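Local coordinates for flavin-nucleotide-binding protein (Azotobacter vinelandii, PDB 6RK0) that probably acts as a low-potential terminal oxidase, a flavocytochrome that carries FAD and heme b and is associated with the iron-only nitrogenase, at residues 33-36 with 37-41. Numbering follows the deposited sequence.
Sequences ETVK and AILDA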
loop_
_atom_site.group_PDB
_atom_site.type_symbol
_atom_site.label_atom_id
_atom_site.label_comp_id
_atom_site.label_asym_id
_atom_site.label_seq_id
_atom_site.Cartn_x
_atom_site.Cartn_y
_atom_site.Cartn_z
ATOM N N GLU A 33 -9.900 12.930 14.532
ATOM C CA GLU A 33 -8.525 12.931 15.021
ATOM C C GLU A 33 -7.759 11.709 14.524
ATOM O O GLU A 33 -6.605 11.822 14.098
ATOM C CB GLU A 33 -8.526 12.975 16.550
ATOM C CG GLU A 33 -7.142 13.031 17.124
ATOM C CD GLU A 33 -7.141 13.151 18.637
ATOM O OE1 GLU A 33 -8.195 13.502 19.238
ATOM O OE2 GLU A 33 -6.073 12.892 19.227
ATOM N N THR A 34 -8.385 10.536 14.568
ATOM C CA THR A 34 -7.742 9.324 14.067
ATOM C C THR A 34 -7.580 9.369 12.548
ATOM O O THR A 34 -6.521 9.014 12.018
ATOM C CB THR A 34 -8.508 8.082 14.512
ATOM O OG1 THR A 34 -8.531 8.030 15.946
ATOM C CG2 THR A 34 -7.827 6.808 13.958
ATOM N N VAL A 35 -8.610 9.809 11.836
ATOM C CA VAL A 35 -8.517 9.932 10.378
ATOM C C VAL A 35 -7.302 10.758 10.011
ATOM O O VAL A 35 -6.467 10.365 9.198
ATOM C CB VAL A 35 -9.816 10.538 9.808
ATOM C CG1 VAL A 35 -9.695 10.891 8.346
ATOM C CG2 VAL A 35 -11.014 9.622 10.078
ATOM N N LYS A 36 -7.210 11.963 10.600
ATOM C CA LYS A 36 -6.100 12.869 10.296
ATOM C C LYS A 36 -4.759 12.283 10.706
ATOM O O LYS A 36 -3.760 12.452 9.998
ATOM C CB LYS A 36 -6.321 14.230 10.970
ATOM C CG LYS A 36 -7.458 14.992 10.362
ATOM C CD LYS A 36 -7.694 16.322 11.095
ATOM C CE LYS A 36 -8.815 17.116 10.457
ATOM N NZ LYS A 36 -8.915 18.444 11.132
ATOM N N ALA A 37 -4.702 11.599 11.852
ATOM C CA ALA A 37 -3.425 11.061 12.306
ATOM C C ALA A 37 -2.904 9.985 11.367
ATOM O O ALA A 37 -1.687 9.882 11.146
ATOM C CB ALA A 37 -3.535 10.511 13.718
ATOM N N ILE A 38 -3.790 9.166 10.790
ATOM C CA ILE A 38 -3.334 8.161 9.835
ATOM C C ILE A 38 -2.917 8.830 8.532
ATOM O O ILE A 38 -1.844 8.552 7.985
ATOM C CB ILE A 38 -4.414 7.085 9.626
ATOM C CG1 ILE A 38 -4.731 6.352 10.940
ATOM C CG2 ILE A 38 -3.977 6.100 8.562
ATOM C CD1 ILE A 38 -5.929 5.417 10.908
ATOM N N LEU A 39 -3.749 9.745 8.028
ATOM C CA LEU A 39 -3.415 10.434 6.788
ATOM C C LEU A 39 -2.100 11.205 6.908
ATOM O O LEU A 39 -1.347 11.311 5.939
ATOM C CB LEU A 39 -4.539 11.385 6.422
ATOM C CG LEU A 39 -5.880 10.742 6.051
ATOM C CD1 LEU A 39 -6.912 11.836 5.857
ATOM C CD2 LEU A 39 -5.746 9.874 4.789
ATOM N N ASP A 40 -1.810 11.754 8.083
ATOM C CA ASP A 40 -0.636 12.588 8.248
ATOM C C ASP A 40 0.632 11.759 8.414
ATOM O O ASP A 40 1.719 12.314 8.341
ATOM C CB ASP A 40 -0.806 13.507 9.454
ATOM C CG ASP A 40 -1.842 14.596 9.231
ATOM O OD1 ASP A 40 -2.271 14.795 8.072
ATOM O OD2 ASP A 40 -2.221 15.254 10.239
ATOM N N ALA A 41 0.521 10.456 8.639
ATOM C CA ALA A 41 1.655 9.599 8.930
ATOM C C ALA A 41 2.388 9.082 7.705
ATOM O O ALA A 41 3.487 8.533 7.862
ATOM C CB ALA A 41 1.224 8.421 9.783
#
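E33 starts the run: its O accepts a hydrogen bond from A37 N at 3.0 Å. The methyl of A37 lies against that same oxygen. One residue on, I38 N donates to T34 O at 3.0 Å. The side chains of this pair run side by side and point the same way, with T34 CG2 meeting I38 CD1 at 3.9 Å. T34 CG2 stands anti to the backbone N (chi1 -60° for OG1), while OG1 lies beside that N and hydrogen-bonds D31 just upstream. V35 repeats the pattern: L39 N reaches its O at 3.0 Å with an N-H...O angle of 171°, the straightest of the four bonds. V35 CG1 packs alongside L39 CD1 at 3.9 Å, and L39 CG comes close to V35 O. K36 closes the series, its O receiving a hydrogen bond from D40 N at 2.8 Å through a more bent N-H...O angle of 142°. The D40 carboxylate lies near K36 O without bonding to it, both being acceptors; OD1 finds its charge partner in R64, with which it forms a salt bridge. These are the i to i+4 bonds of an alpha-helix, and V35, I38 and L39, with the methyl of T34, make its apolar side. That side lies on the antiparallel sheet of this pyridoxamine 5'-phosphate oxidase-like (FMN-binding split-barrel) fold: T34, V35 and I38 touch C171 on strand 169-174, I38 and L39 meet V114 on strand 108-118, and L39 also reaches F62 on strand 54-65. The side chain of I38 is about 8 Å from the bound FAD, and strands 108-118 and 169-174, on which helix 32-40 packs, also carry residues of the flavin pocket, S113 and C171 among them.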